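PDB 4WT7: ABC transporter substrate binding protein (Ribose) from Agrobacterium vitis S4, which probably binds carbohydrates or related polyols for an ABC transporter, and holds the sugar alcohol D-allitol in the crystal. Local coordinates for residues D43-D47 / D251-E255; Q230-T234 / S265-D270. One frame throughout, in Å; residues are numbered along the deposited sequence.

Contact 1. Residues D43-D47 / D251-E255; sequences DHFFD and DGSPE. With X9X (D-allitol), chain C.
His44 and Asp251 meet on one hydroxyl of D-allitol in the cleft between the two lobes of this periplasmic binding protein, a site lined by residues from both lobes. Asp43 comes first along the first segment; its OD1 accepts a bond from His44 ND1 lying nearly in the imidazole plane, which fixes the ring's rotation and directs NE2 at the ligand. With CG between its backbone N and carbonyl carbon (chi1 63°), His44 brings NE2 to OAF of the allitol at 2.8 Å, and the bond is nearly straight, 167°. Phe45 packs its ring against the start of helix 254-260: Pro254 CD sits over one ring face, 3.6 Å from the centroid, a CH-pi contact, while Ser253 CA approaches CD2. Phe46 lays its ring face against the ligand, with CZ 3.2 Å from allitol OAB. Its backbone N reaches Asp251 OD2 and Ser253 OG through one water; Ser253 OG is also hydrogen-bonded to Asp227 OD1. Asp47 pairs with Arg72 through OD2, and its OD1 accepts from allitol OAE. Asp251 spreads its two carboxylate oxygens over two hydroxyls: OD1, which also receives Gln273 NE2, takes OAD at 2.7 Å, and OD2 takes OAF at 2.6 Å.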
ATOM      1  N   ASP A  43      -0.359 -11.706  -0.925  1.00 13.32           N
ATOM      2  CA  ASP A  43       0.304 -12.379   0.184  1.00 15.20           C
ATOM      3  C   ASP A  43       0.156 -11.653   1.516  1.00 15.66           C
ATOM      4  O   ASP A  43       0.748 -12.073   2.512  1.00 18.75           O
ATOM      5  CB  ASP A  43       1.798 -12.544  -0.116  1.00 14.37           C
ATOM      6  CG  ASP A  43       2.598 -11.329   0.293  1.00 16.56           C
ATOM      7  OD1 ASP A  43       2.183 -10.216  -0.067  1.00 13.49           O
ATOM      8  OD2 ASP A  43       3.624 -11.484   1.024  1.00 20.81           O
ATOM      9  N   HIS A  44      -0.585 -10.549   1.544  1.00 14.36           N
ATOM     10  CA  HIS A  44      -0.944  -9.922   2.812  1.00 12.12           C
ATOM     11  C   HIS A  44      -2.219  -9.117   2.698  1.00 11.58           C
ATOM     12  O   HIS A  44      -2.806  -9.028   1.629  1.00 10.99           O
ATOM     13  CB  HIS A  44       0.179  -9.020   3.309  1.00 14.44           C
ATOM     14  CG  HIS A  44       0.468  -7.864   2.411  1.00 11.81           C
ATOM     15  ND1 HIS A  44       1.254  -7.986   1.281  1.00 11.25           N
ATOM     16  CD2 HIS A  44       0.123  -6.559   2.478  1.00 10.81           C
ATOM     17  CE1 HIS A  44       1.355  -6.809   0.685  1.00 10.57           C
ATOM     18  NE2 HIS A  44       0.688  -5.926   1.402  1.00 10.38           N
ATOM     19  N   PHE A  45      -2.597  -8.495   3.807  1.00 11.87           N
ATOM     20  CA  PHE A  45      -3.952  -7.969   4.020  1.00  9.93           C
ATOM     21  C   PHE A  45      -4.444  -7.048   2.923  1.00  9.64           C
ATOM     22  O   PHE A  45      -5.502  -7.282   2.345  1.00  9.65           O
ATOM     23  CB  PHE A  45      -3.994  -7.224   5.351  1.00 10.47           C
ATOM     24  CG  PHE A  45      -5.272  -6.513   5.606  1.00  9.96           C
ATOM     25  CD1 PHE A  45      -6.417  -7.219   5.976  1.00 11.56           C
ATOM     26  CD2 PHE A  45      -5.334  -5.134   5.508  1.00  9.32           C
ATOM     27  CE1 PHE A  45      -7.603  -6.532   6.243  1.00 11.66           C
ATOM     28  CE2 PHE A  45      -6.508  -4.453   5.772  1.00 12.72           C
ATOM     29  CZ  PHE A  45      -7.644  -5.148   6.126  1.00  9.63           C
ATOM     30  N   PHE A  46      -3.690  -6.000   2.632  1.00  9.46           N
ATOM     31  CA  PHE A  46      -4.171  -5.000   1.698  1.00  9.29           C
ATOM     32  C   PHE A  46      -4.452  -5.657   0.336  1.00  9.80           C
ATOM     33  O   PHE A  46      -5.547  -5.488  -0.260  1.00  9.88           O
ATOM     34  CB  PHE A  46      -3.162  -3.868   1.564  1.00 10.00           C
ATOM     35  CG  PHE A  46      -3.581  -2.799   0.608  1.00 11.22           C
ATOM     36  CD1 PHE A  46      -3.330  -2.927  -0.742  1.00  9.45           C
ATOM     37  CD2 PHE A  46      -4.218  -1.661   1.061  1.00 10.42           C
ATOM     38  CE1 PHE A  46      -3.709  -1.945  -1.623  1.00  8.87           C
ATOM     39  CE2 PHE A  46      -4.606  -0.668   0.184  1.00  9.26           C
ATOM     40  CZ  PHE A  46      -4.357  -0.813  -1.162  1.00 10.69           C
ATOM     41  N   ASP A  47      -3.487  -6.436  -0.141  1.00  8.93           N
ATOM     42  CA  ASP A  47      -3.555  -6.969  -1.486  1.00  8.94           C
ATOM     43  C   ASP A  47      -4.677  -7.981  -1.648  1.00 10.62           C
ATOM     44  O   ASP A  47      -5.402  -7.942  -2.632  1.00  9.41           O
ATOM     45  CB  ASP A  47      -2.229  -7.628  -1.879  1.00  9.04           C
ATOM     46  CG  ASP A  47      -1.054  -6.689  -1.807  1.00  8.97           C
ATOM     47  OD1 ASP A  47      -1.181  -5.533  -1.335  1.00 10.68           O
ATOM     48  OD2 ASP A  47       0.038  -7.129  -2.224  1.00 11.57           O
ATOM     49  N   ASP A 251      -1.632   0.993   6.106  1.00 10.10           N
ATOM     50  CA  ASP A 251      -2.534  -0.065   5.614  1.00 10.06           C
ATOM     51  C   ASP A 251      -3.646  -0.372   6.646  1.00 10.24           C
ATOM     52  O   ASP A 251      -4.789  -0.652   6.272  1.00 10.13           O
ATOM     53  CB  ASP A 251      -1.815  -1.369   5.249  1.00 10.35           C
ATOM     54  CG  ASP A 251      -1.086  -1.293   3.929  1.00 10.19           C
ATOM     55  OD1 ASP A 251      -1.063  -0.199   3.341  1.00  9.87           O
ATOM     56  OD2 ASP A 251      -0.496  -2.334   3.519  1.00 10.48           O
ATOM     57  N   GLY A 252      -3.295  -0.311   7.938  1.00 10.57           N
ATOM     58  CA  GLY A 252      -4.187  -0.789   8.982  1.00 11.06           C
ATOM     59  C   GLY A 252      -4.542  -2.265   8.854  1.00 11.17           C
ATOM     60  O   GLY A 252      -5.711  -2.648   8.931  1.00 11.25           O
ATOM     61  N   SER A 253      -3.548  -3.110   8.633  1.00 11.40           N
ATOM     62  CA  SER A 253      -3.783  -4.544   8.745  1.00 11.85           C
ATOM     63  C   SER A 253      -4.200  -4.795  10.198  1.00 12.33           C
ATOM     64  O   SER A 253      -3.700  -4.149  11.093  1.00 12.43           O
ATOM     65  CB  SER A 253      -2.523  -5.350   8.377  1.00 12.14           C
ATOM     66  OG  SER A 253      -1.928  -4.840   7.200  1.00 11.74           O
ATOM     67  N   PRO A 254      -5.137  -5.719  10.422  1.00 12.67           N
ATOM     68  CA  PRO A 254      -5.659  -5.939  11.784  1.00 13.18           C
ATOM     69  C   PRO A 254      -4.576  -6.308  12.782  1.00 13.71           C
ATOM     70  O   PRO A 254      -4.574  -5.816  13.911  1.00 13.94           O
ATOM     71  CB  PRO A 254      -6.614  -7.122  11.620  1.00 13.58           C
ATOM     72  CG  PRO A 254      -7.017  -7.101  10.187  1.00 13.11           C
ATOM     73  CD  PRO A 254      -5.864  -6.507   9.409  1.00 13.05           C
ATOM     74  N   GLU A 255      -3.682  -7.193  12.381  1.00 15.86           N
ATOM     75  CA  GLU A 255      -2.626  -7.641  13.274  1.00 16.18           C
ATOM     76  C   GLU A 255      -1.738  -6.477  13.754  1.00 17.31           C
ATOM     77  O   GLU A 255      -1.199  -6.529  14.850  1.00 16.91           O
ATOM     78  CB  GLU A 255      -1.818  -8.759  12.617  1.00 19.56           C
ATOM     79  CG  GLU A 255      -1.157  -8.370  11.261  1.00 27.06           C
ATOM     80  CD  GLU A 255      -2.013  -8.670   9.976  1.00 27.15           C
ATOM     81  OE1 GLU A 255      -3.271  -8.463   9.947  1.00 20.56           O
ATOM     82  OE2 GLU A 255      -1.376  -9.109   8.977  1.00 28.41           O
TER
HETATM   83  OAA X9X C 401       3.698  -2.422  -2.629  1.00 12.22           O
HETATM   84  CAG X9X C 401       3.668  -2.807  -1.302  1.00  5.73           C
HETATM   85  CAI X9X C 401       2.542  -2.326  -0.446  1.00  5.41           C
HETATM   86  OAC X9X C 401       2.645  -0.952  -0.161  1.00  9.79           O
HETATM   87  CAK X9X C 401       1.214  -2.738  -1.013  1.00  1.73           C
HETATM   88  OAE X9X C 401       1.303  -4.096  -1.209  1.00 10.31           O
HETATM   89  CAL X9X C 401       0.078  -2.524  -0.010  1.00 12.27           C
HETATM   90  OAF X9X C 401       0.327  -3.181   1.184  1.00  9.48           O
HETATM   91  CAJ X9X C 401      -0.365  -1.095   0.231  1.00  8.59           C
HETATM   92  OAD X9X C 401       0.426  -0.404   1.134  1.00 10.55           O
HETATM   93  CAH X9X C 401      -0.589  -0.257  -1.011  1.00  7.04           C
HETATM   94  OAB X9X C 401      -1.561   0.759  -0.888  1.00 10.03           O
HETATM   95  O   HOH W   1      -1.372  -9.598   6.386  1.00  9.57           O
HETATM   96  O   HOH W   2      -1.624  -4.729   4.481  1.00 13.41           O

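Contact 2. Residues Q230-T234 / S265-D270; sequences QLGAT and SPAAAD
Gln230 and Thr234, one turn apart on helix 227-240, carry the helix side of this buried contact with strand 267-272. Gln230 is stretched out: CG stands anti to the backbone N (chi1 -175°) and the chain stays extended beyond it, long enough for the amide to span the gap to the strand backbone. There NE2 donates to Ala269 O at 3.1 Å, the one hydrogen bond that joins the two segments. It is bent, 139° at the hydrogen, and the donor stands above the carbonyl plane instead of within it. Gln230 OE1 lies 3.9 Å from Asp270 CG, the amide and carboxylate planes being steeply inclined to each other; the acid itself turns its OD1 to Gly252 N. Thr234 divides its two branches. Its hydroxyl folds back on the helix, OG1 donating to Gln230 O at 2.8 Å, so that this carbonyl receives both the Thr234 amide and the Thr234 hydroxyl. OG1 also has a hydrogen bond with Thr247 on the adjacent strand. The methyl, placed anti to the backbone N, reaches the loop residues just before the strand: CG2 rests 3.3 Å from Ser265 OG and 3.9 Å from Pro266 CG, while Ala267 CB lies beside OG1. Ser265 OG in turn weakly accepts from Ala267 N. With the short helix and strand segments running nearly antiparallel, 170° between their directions and 9.8 Å between axes, this is helix-on-sheet packing of the alpha/beta lobe in a periplasmic binding protein.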
ATOM      1  N   GLN A 230       6.554  -2.979   9.285  1.00 13.66           N
ATOM      2  CA  GLN A 230       6.322  -2.387  10.594  1.00 13.77           C
ATOM      3  C   GLN A 230       6.144  -3.486  11.637  1.00 14.34           C
ATOM      4  O   GLN A 230       6.715  -3.410  12.714  1.00 14.84           O
ATOM      5  CB  GLN A 230       5.126  -1.433  10.586  1.00 13.16           C
ATOM      6  CG  GLN A 230       4.892  -0.681  11.897  1.00 13.32           C
ATOM      7  CD  GLN A 230       3.584   0.129  11.875  1.00 12.79           C
ATOM      8  OE1 GLN A 230       2.782   0.037  10.933  1.00 12.32           O
ATOM      9  NE2 GLN A 230       3.368   0.916  12.921  1.00 12.95           N
ATOM     10  N   LEU A 231       5.343  -4.495  11.311  1.00 14.30           N
ATOM     11  CA  LEU A 231       5.081  -5.619  12.217  1.00 14.90           C
ATOM     12  C   LEU A 231       6.386  -6.341  12.599  1.00 15.71           C
ATOM     13  O   LEU A 231       6.658  -6.557  13.768  1.00 16.27           O
ATOM     14  CB  LEU A 231       4.126  -6.607  11.546  1.00 14.80           C
ATOM     15  CG  LEU A 231       3.692  -7.879  12.290  1.00 16.24           C
ATOM     16  CD1 LEU A 231       3.204  -7.536  13.692  1.00 15.65           C
ATOM     17  CD2 LEU A 231       2.589  -8.607  11.465  1.00 15.24           C
ATOM     18  N   GLY A 232       7.193  -6.701  11.607  1.00 15.84           N
ATOM     19  CA  GLY A 232       8.530  -7.216  11.868  1.00 18.65           C
ATOM     20  C   GLY A 232       9.394  -6.319  12.756  1.00 18.44           C
ATOM     21  O   GLY A 232      10.002  -6.782  13.717  1.00 20.06           O
ATOM     22  N   ALA A 233       9.468  -5.042  12.392  1.00 16.29           N
ATOM     23  CA  ALA A 233      10.166  -4.020  13.157  1.00 16.49           C
ATOM     24  C   ALA A 233       9.760  -4.010  14.632  1.00 16.82           C
ATOM     25  O   ALA A 233      10.617  -4.042  15.513  1.00 17.51           O
ATOM     26  CB  ALA A 233       9.903  -2.652  12.534  1.00 15.77           C
ATOM     27  N   THR A 234       8.454  -3.952  14.868  1.00 16.37           N
ATOM     28  CA  THR A 234       7.895  -3.815  16.205  1.00 16.63           C
ATOM     29  C   THR A 234       8.300  -5.021  17.056  1.00 17.52           C
ATOM     30  O   THR A 234       8.813  -4.882  18.176  1.00 18.14           O
ATOM     31  CB  THR A 234       6.359  -3.663  16.100  1.00 16.03           C
ATOM     32  OG1 THR A 234       6.079  -2.515  15.294  1.00 15.30           O
ATOM     33  CG2 THR A 234       5.707  -3.493  17.469  1.00 16.34           C
ATOM     34  N   SER A 265       3.316  -1.868  23.414  1.00 20.48           N
ATOM     35  CA  SER A 265       3.929  -2.029  22.096  1.00 22.08           C
ATOM     36  C   SER A 265       4.487  -0.715  21.560  1.00 20.98           C
ATOM     37  O   SER A 265       3.838   0.330  21.623  1.00 18.82           O
ATOM     38  CB  SER A 265       2.925  -2.601  21.091  1.00 23.11           C
ATOM     39  OG  SER A 265       3.523  -2.769  19.821  1.00 19.76           O
ATOM     40  N   PRO A 266       5.699  -0.766  21.003  1.00 21.00           N
ATOM     41  CA  PRO A 266       6.289   0.425  20.384  1.00 19.32           C
ATOM     42  C   PRO A 266       5.623   0.848  19.051  1.00 19.41           C
ATOM     43  O   PRO A 266       5.989   1.867  18.475  1.00 17.84           O
ATOM     44  CB  PRO A 266       7.749   0.010  20.170  1.00 21.72           C
ATOM     45  CG  PRO A 266       7.709  -1.469  20.091  1.00 22.53           C
ATOM     46  CD  PRO A 266       6.639  -1.893  21.049  1.00 19.89           C
ATOM     47  N   ALA A 267       4.643   0.091  18.572  1.00 15.66           N
ATOM     48  CA  ALA A 267       3.899   0.490  17.385  1.00 14.87           C
ATOM     49  C   ALA A 267       3.079   1.738  17.701  1.00 14.63           C
ATOM     50  O   ALA A 267       2.135   1.710  18.533  1.00 14.81           O
ATOM     51  CB  ALA A 267       3.020  -0.645  16.918  1.00 14.68           C
ATOM     52  N   ALA A 268       3.426   2.834  17.031  1.00 14.29           N
ATOM     53  CA  ALA A 268       2.934   4.147  17.443  1.00 14.26           C
ATOM     54  C   ALA A 268       1.795   4.700  16.577  1.00 13.63           C
ATOM     55  O   ALA A 268       0.908   5.379  17.062  1.00 13.66           O
ATOM     56  CB  ALA A 268       4.104   5.143  17.481  1.00 14.51           C
ATOM     57  N   ALA A 269       1.844   4.414  15.287  1.00 13.12           N
ATOM     58  CA  ALA A 269       0.868   4.930  14.331  1.00 12.55           C
ATOM     59  C   ALA A 269       0.839   4.073  13.060  1.00 12.12           C
ATOM     60  O   ALA A 269       1.867   3.556  12.610  1.00 12.20           O
ATOM     61  CB  ALA A 269       1.157   6.354  13.987  1.00 12.46           C
ATOM     62  N   ASP A 270      -0.366   3.908  12.502  1.00 11.74           N
ATOM     63  CA  ASP A 270      -0.560   3.112  11.279  1.00 11.37           C
ATOM     64  C   ASP A 270      -1.713   3.781  10.591  1.00 10.95           C
ATOM     65  O   ASP A 270      -2.801   3.883  11.171  1.00 11.02           O
ATOM     66  CB  ASP A 270      -0.936   1.680  11.640  1.00 11.59           C
ATOM     67  CG  ASP A 270      -1.061   0.763  10.446  1.00 12.59           C
ATOM     68  OD1 ASP A 270      -0.962   1.233   9.270  1.00 10.93           O
ATOM     69  OD2 ASP A 270      -1.241  -0.463  10.692  1.00 11.61           O
TER

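Overall arrangement
The centres of the two contacts lie 14 Å apart, and their segments alternate along the chain: 43-47, 230-234, 251-255, 265-270. Contact 1 spans the cleft. Helix 45-60 follows strand 34-39 of the parallel sheet in one lobe, whereas 251-255 follows strand 246-249 of the mixed sheet in the other. Contact 2 lies wholly within that second lobe, where strand 267-272 neighbours strand 246-249. The contacts touch directly where Asp270 joins contact 2 to the 251-255 loop, next to the ligand-binding Asp251, and where Leu231 packs on Glu255. The helix-sheet layer of contact 2 thus continues into the loop that presents the second lobe's acid to allitol.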